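Local coordinates for biogenic amine-binding protein (Rhodnius prolixus, PDB 4GE1), which binds biogenic amines, probably including serotonin and norepinephrine, as a salivary lipocalin of a blood-feeding insect, and accepts tryptamine in its pocket, at residues K16-Y29 and D40-A52. Numbering follows the deposited sequence.
Sequences KDNFFTGSWYITHY and DKNCTKFLHQKTA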
loop_
_atom_site.group_PDB
_atom_site.type_symbol
_atom_site.label_atom_id
_atom_site.label_comp_id
_atom_site.label_asym_id
_atom_site.label_seq_id
_atom_site.Cartn_x
_atom_site.Cartn_y
_atom_site.Cartn_z
ATOM N N LYS A 16 -11.990 -8.933 -5.227
ATOM C CA LYS A 16 -10.580 -8.969 -5.578
ATOM C C LYS A 16 -10.347 -8.571 -7.030
ATOM O O LYS A 16 -9.446 -7.791 -7.331
ATOM C CB LYS A 16 -10.008 -10.361 -5.309
ATOM C CG LYS A 16 -10.178 -10.825 -3.869
ATOM C CD LYS A 16 -9.400 -12.105 -3.614
ATOM C CE LYS A 16 -9.872 -12.795 -2.351
ATOM N NZ LYS A 16 -11.320 -13.135 -2.422
ATOM N N ASP A 17 -11.169 -9.110 -7.925
ATOM C CA ASP A 17 -11.039 -8.834 -9.349
ATOM C C ASP A 17 -11.044 -7.337 -9.641
ATOM O O ASP A 17 -10.249 -6.859 -10.446
ATOM C CB ASP A 17 -12.160 -9.525 -10.134
ATOM C CG ASP A 17 -12.064 -11.036 -10.081
ATOM O OD1 ASP A 17 -10.935 -11.565 -10.126
ATOM O OD2 ASP A 17 -13.120 -11.700 -9.997
ATOM N N ASN A 18 -11.941 -6.606 -8.984
ATOM C CA ASN A 18 -12.086 -5.167 -9.204
ATOM C C ASN A 18 -11.062 -4.334 -8.442
ATOM O O ASN A 18 -10.902 -3.142 -8.705
ATOM C CB ASN A 18 -13.486 -4.695 -8.804
ATOM C CG ASN A 18 -14.569 -5.202 -9.737
ATOM O OD1 ASN A 18 -14.310 -5.536 -10.893
ATOM N ND2 ASN A 18 -15.799 -5.251 -9.237
ATOM N N PHE A 19 -10.387 -4.945 -7.477
ATOM C CA PHE A 19 -9.443 -4.186 -6.670
ATOM C C PHE A 19 -8.012 -4.342 -7.171
ATOM O O PHE A 19 -7.310 -3.352 -7.392
ATOM C CB PHE A 19 -9.540 -4.566 -5.190
ATOM C CG PHE A 19 -8.746 -3.658 -4.281
ATOM C CD1 PHE A 19 -7.443 -3.970 -3.932
ATOM C CD2 PHE A 19 -9.307 -2.488 -3.781
ATOM C CE1 PHE A 19 -6.710 -3.131 -3.093
ATOM C CE2 PHE A 19 -8.585 -1.653 -2.949
ATOM C CZ PHE A 19 -7.284 -1.973 -2.606
ATOM N N PHE A 20 -7.583 -5.586 -7.344
ATOM C CA PHE A 20 -6.210 -5.858 -7.753
ATOM C C PHE A 20 -6.014 -5.740 -9.269
ATOM O O PHE A 20 -5.678 -6.710 -9.955
ATOM C CB PHE A 20 -5.769 -7.228 -7.249
ATOM C CG PHE A 20 -5.732 -7.337 -5.754
ATOM C CD1 PHE A 20 -6.682 -8.088 -5.077
ATOM C CD2 PHE A 20 -4.756 -6.671 -5.024
ATOM C CE1 PHE A 20 -6.649 -8.192 -3.698
ATOM C CE2 PHE A 20 -4.713 -6.767 -3.644
ATOM C CZ PHE A 20 -5.662 -7.533 -2.976
ATOM N N THR A 21 -6.235 -4.537 -9.782
ATOM C CA THR A 21 -5.946 -4.234 -11.173
ATOM C C THR A 21 -5.584 -2.760 -11.280
ATOM O O THR A 21 -6.055 -1.945 -10.493
ATOM C CB THR A 21 -7.137 -4.541 -12.091
ATOM O OG1 THR A 21 -6.796 -4.193 -13.436
ATOM C CG2 THR A 21 -8.354 -3.742 -11.671
ATOM N N GLY A 22 -4.741 -2.425 -12.251
ATOM C CA GLY A 22 -4.291 -1.056 -12.405
ATOM C C GLY A 22 -3.363 -0.665 -11.267
ATOM O O GLY A 22 -2.612 -1.497 -10.758
ATOM N N SER A 23 -3.434 0.594 -10.851
ATOM C CA SER A 23 -2.481 1.132 -9.884
ATOM C C SER A 23 -3.120 2.070 -8.855
ATOM O O SER A 23 -4.271 2.497 -9.011
ATOM C CB SER A 23 -1.361 1.871 -10.619
ATOM O OG SER A 23 -1.898 2.953 -11.356
ATOM N N TRP A 24 -2.344 2.394 -7.820
ATOM C CA TRP A 24 -2.776 3.257 -6.723
ATOM C C TRP A 24 -1.699 4.276 -6.358
ATOM O O TRP A 24 -0.514 3.979 -6.419
ATOM C CB TRP A 24 -3.051 2.419 -5.469
ATOM C CG TRP A 24 -4.277 1.523 -5.541
ATOM C CD1 TRP A 24 -4.306 0.187 -5.833
ATOM C CD2 TRP A 24 -5.635 1.901 -5.279
ATOM N NE1 TRP A 24 -5.597 -0.285 -5.776
ATOM C CE2 TRP A 24 -6.429 0.749 -5.438
ATOM C CE3 TRP A 24 -6.255 3.105 -4.926
ATOM C CZ2 TRP A 24 -7.808 0.767 -5.264
ATOM C CZ3 TRP A 24 -7.615 3.118 -4.751
ATOM C CH2 TRP A 24 -8.382 1.959 -4.923
ATOM N N TYR A 25 -2.123 5.473 -5.965
ATOM C CA TYR A 25 -1.214 6.461 -5.412
ATOM C C TYR A 25 -1.494 6.603 -3.920
ATOM O O TYR A 25 -2.651 6.678 -3.504
ATOM C CB TYR A 25 -1.406 7.817 -6.089
ATOM C CG TYR A 25 -1.050 7.831 -7.557
ATOM C CD1 TYR A 25 -2.011 7.570 -8.528
ATOM C CD2 TYR A 25 0.244 8.104 -7.973
ATOM C CE1 TYR A 25 -1.690 7.578 -9.877
ATOM C CE2 TYR A 25 0.574 8.116 -9.321
ATOM C CZ TYR A 25 -0.398 7.847 -10.267
ATOM O OH TYR A 25 -0.078 7.864 -11.606
ATOM N N ILE A 26 -0.434 6.630 -3.120
ATOM C CA ILE A 26 -0.571 6.859 -1.686
ATOM C C ILE A 26 -0.531 8.357 -1.419
ATOM O O ILE A 26 0.513 8.996 -1.548
ATOM C CB ILE A 26 0.510 6.124 -0.888
ATOM C CG1 ILE A 26 0.508 4.640 -1.280
ATOM C CG2 ILE A 26 0.262 6.280 0.610
ATOM C CD1 ILE A 26 1.252 3.747 -0.329
ATOM N N THR A 27 -1.684 8.916 -1.073
ATOM C CA THR A 27 -1.823 10.362 -0.971
ATOM C C THR A 27 -1.581 10.904 0.440
ATOM O O THR A 27 -1.041 11.996 0.606
ATOM C CB THR A 27 -3.209 10.812 -1.464
ATOM O OG1 THR A 27 -4.226 10.089 -0.758
ATOM C CG2 THR A 27 -3.342 10.544 -2.956
ATOM N N HIS A 28 -1.995 10.143 1.446
ATOM C CA HIS A 28 -1.890 10.563 2.842
ATOM C C HIS A 28 -1.557 9.344 3.675
ATOM O O HIS A 28 -1.978 8.230 3.348
ATOM C CB HIS A 28 -3.223 11.114 3.350
ATOM C CG HIS A 28 -3.747 12.280 2.569
ATOM N ND1 HIS A 28 -4.255 12.155 1.297
ATOM C CD2 HIS A 28 -3.858 13.588 2.895
ATOM C CE1 HIS A 28 -4.652 13.339 0.865
ATOM N NE2 HIS A 28 -4.419 14.226 1.815
ATOM N N TYR A 29 -0.829 9.542 4.769
ATOM C CA TYR A 29 -0.507 8.414 5.630
ATOM C C TYR A 29 0.144 8.761 6.959
ATOM O O TYR A 29 0.867 9.753 7.083
ATOM C CB TYR A 29 0.369 7.407 4.882
ATOM C CG TYR A 29 1.746 7.901 4.509
ATOM C CD1 TYR A 29 2.808 7.811 5.398
ATOM C CD2 TYR A 29 1.995 8.422 3.241
ATOM C CE1 TYR A 29 4.083 8.237 5.037
ATOM C CE2 TYR A 29 3.261 8.843 2.871
ATOM C CZ TYR A 29 4.303 8.754 3.766
ATOM O OH TYR A 29 5.560 9.193 3.376
ATOM N N ASP A 40 11.194 9.630 5.694
ATOM C CA ASP A 40 9.986 8.826 5.521
ATOM C C ASP A 40 8.846 9.618 4.903
ATOM O O ASP A 40 7.687 9.219 4.990
ATOM C CB ASP A 40 9.540 8.210 6.842
ATOM C CG ASP A 40 10.565 7.256 7.412
ATOM O OD1 ASP A 40 11.053 6.380 6.665
ATOM O OD2 ASP A 40 10.891 7.394 8.609
ATOM N N LYS A 41 9.179 10.748 4.287
ATOM C CA LYS A 41 8.199 11.498 3.510
ATOM C C LYS A 41 8.379 11.173 2.025
ATOM O O LYS A 41 9.269 11.714 1.366
ATOM C CB LYS A 41 8.329 12.998 3.795
ATOM C CG LYS A 41 7.915 13.350 5.226
ATOM C CD LYS A 41 7.958 14.840 5.527
ATOM C CE LYS A 41 7.514 15.073 6.966
ATOM N NZ LYS A 41 7.521 16.501 7.357
ATOM N N ASN A 42 7.539 10.272 1.512
ATOM C CA ASN A 42 7.690 9.744 0.149
ATOM C C ASN A 42 6.459 9.857 -0.761
ATOM O O ASN A 42 5.326 10.029 -0.291
ATOM C CB ASN A 42 8.097 8.266 0.180
ATOM C CG ASN A 42 9.348 8.006 0.995
ATOM O OD1 ASN A 42 10.440 8.461 0.653
ATOM N ND2 ASN A 42 9.200 7.226 2.056
ATOM N N CYS A 43 6.706 9.740 -2.068
ATOM C CA CYS A 43 5.664 9.633 -3.080
ATOM C C CYS A 43 5.634 8.176 -3.509
ATOM O O CYS A 43 6.600 7.671 -4.102
ATOM C CB CYS A 43 6.013 10.490 -4.297
ATOM S SG CYS A 43 6.334 12.226 -3.920
ATOM N N THR A 44 4.548 7.487 -3.193
ATOM C CA THR A 44 4.460 6.077 -3.534
ATOM C C THR A 44 3.360 5.804 -4.556
ATOM O O THR A 44 2.234 6.285 -4.433
ATOM C CB THR A 44 4.266 5.183 -2.295
ATOM O OG1 THR A 44 5.462 5.191 -1.494
ATOM C CG2 THR A 44 3.968 3.745 -2.735
ATOM N N LYS A 45 3.714 5.054 -5.588
ATOM C CA LYS A 45 2.735 4.544 -6.534
ATOM C C LYS A 45 2.948 3.047 -6.576
ATOM O O LYS A 45 4.088 2.570 -6.502
ATOM C CB LYS A 45 2.951 5.155 -7.922
ATOM C CG LYS A 45 2.087 4.548 -9.019
ATOM C CD LYS A 45 2.278 5.283 -10.343
ATOM C CE LYS A 45 1.314 4.765 -11.410
ATOM N NZ LYS A 45 1.375 5.576 -12.671
ATOM N N PHE A 46 1.864 2.287 -6.656
ATOM C CA PHE A 46 2.036 0.854 -6.833
ATOM C C PHE A 46 1.153 0.249 -7.910
ATOM O O PHE A 46 0.094 0.782 -8.252
ATOM C CB PHE A 46 2.031 0.061 -5.507
ATOM C CG PHE A 46 0.750 0.139 -4.708
ATOM C CD1 PHE A 46 -0.127 -0.941 -4.675
ATOM C CD2 PHE A 46 0.462 1.247 -3.923
ATOM C CE1 PHE A 46 -1.294 -0.904 -3.899
ATOM C CE2 PHE A 46 -0.699 1.291 -3.136
ATOM C CZ PHE A 46 -1.582 0.216 -3.137
ATOM N N LEU A 47 1.642 -0.849 -8.469
ATOM C CA LEU A 47 0.980 -1.525 -9.572
ATOM C C LEU A 47 0.683 -2.949 -9.140
ATOM O O LEU A 47 1.554 -3.635 -8.611
ATOM C CB LEU A 47 1.917 -1.536 -10.788
ATOM C CG LEU A 47 1.339 -1.804 -12.172
ATOM C CD1 LEU A 47 0.431 -0.658 -12.569
ATOM C CD2 LEU A 47 2.462 -1.975 -13.189
ATOM N N HIS A 48 -0.532 -3.424 -9.366
ATOM C CA HIS A 48 -0.798 -4.792 -8.947
ATOM C C HIS A 48 -1.734 -5.607 -9.835
ATOM O O HIS A 48 -2.463 -5.071 -10.667
ATOM C CB HIS A 48 -1.187 -4.867 -7.453
ATOM C CG HIS A 48 -2.404 -4.074 -7.088
ATOM N ND1 HIS A 48 -2.762 -3.821 -5.780
ATOM C CD2 HIS A 48 -3.351 -3.490 -7.861
ATOM C CE1 HIS A 48 -3.876 -3.111 -5.761
ATOM N NE2 HIS A 48 -4.253 -2.897 -7.009
ATOM N N GLN A 49 -1.677 -6.922 -9.663
ATOM C CA GLN A 49 -2.469 -7.823 -10.485
ATOM C C GLN A 49 -2.834 -9.083 -9.721
ATOM O O GLN A 49 -2.148 -9.478 -8.778
ATOM C CB GLN A 49 -1.687 -8.217 -11.738
ATOM C CG GLN A 49 -0.267 -8.662 -11.414
ATOM C CD GLN A 49 0.388 -9.493 -12.503
ATOM O OE1 GLN A 49 0.288 -9.190 -13.701
ATOM N NE2 GLN A 49 1.083 -10.548 -12.088
ATOM N N LYS A 50 -3.929 -9.698 -10.150
ATOM C CA LYS A 50 -4.316 -11.023 -9.718
ATOM C C LYS A 50 -4.404 -11.887 -10.980
ATOM O O LYS A 50 -5.188 -11.591 -11.885
ATOM C CB LYS A 50 -5.682 -10.972 -9.024
ATOM C CG LYS A 50 -6.204 -12.345 -8.586
ATOM C CD LYS A 50 -7.629 -12.267 -8.033
ATOM C CE LYS A 50 -8.661 -12.818 -9.029
ATOM N NZ LYS A 50 -8.514 -14.280 -9.296
ATOM N N THR A 51 -3.601 -12.944 -11.053
ATOM C CA THR A 51 -3.657 -13.835 -12.210
ATOM C C THR A 51 -4.513 -15.074 -11.945
ATOM O O THR A 51 -4.911 -15.341 -10.806
ATOM C CB THR A 51 -2.252 -14.242 -12.709
ATOM O OG1 THR A 51 -1.469 -14.727 -11.616
ATOM C CG2 THR A 51 -1.541 -13.045 -13.360
ATOM N N ALA A 52 -4.788 -15.831 -13.001
ATOM C CA ALA A 52 -5.725 -16.942 -12.913
ATOM C C ALA A 52 -5.225 -18.047 -11.985
ATOM O O ALA A 52 -6.018 -18.790 -11.401
ATOM C CB ALA A 52 -6.021 -17.498 -14.301
HETATM O O HOH W 1 -5.206 -8.173 -12.616
HETATM O O HOH W 2 -2.804 -4.706 -13.463
HETATM O O HOH W 3 3.032 8.421 -0.750
#
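Tyr29 reaches across to the chain ahead of strand 43-50 and uses its hydroxyl twice: OH donates to Asp40 O (2.7 Å) and accepts from Asn42 N (2.9 Å). Farther along the hairpin, Trp24 and Phe46 form an antiparallel hydrogen-bonded pair, and His48 N continues the ladder to Gly22 O. Ile26 N still bonds Thr44 O; just beyond, a water bridges Ile26 O, Asn42 O and Thr44 N. On the sheet face that carries Tyr25, the extended Lys45 chain runs alongside the phenol until NZ donates to Tyr25 OH (2.9 Å); Asp181 gives it a second, charged partner.

The face carrying Trp24 and Phe46 is largely aromatic, joined by Phe19 and Phe20 from helix 16-19 and the loop after it. With chi1 at 59°, His48 turns its ring toward them, and Phe20 meets it edge-to-face, CD2 lying 3.6 Å from ND1. Glu58 hydrogen-bonds ND1; NE2 bonds only weakly to Phe19 O. Trp24 CB sits over one face of Phe46, 3.5 Å from CE2.

Gly22-Ser23-Trp24 is the lipocalin GxW signature, its indole in cation-pi contact with Arg141, which also bonds Phe19 O and Ser23 O. The cluster thus packs helix 16-19 against the hairpin, consistent with N-terminal closure of a lipocalin barrel, while Ile26, against Thr44 CG2, lines the tryptamine pocket.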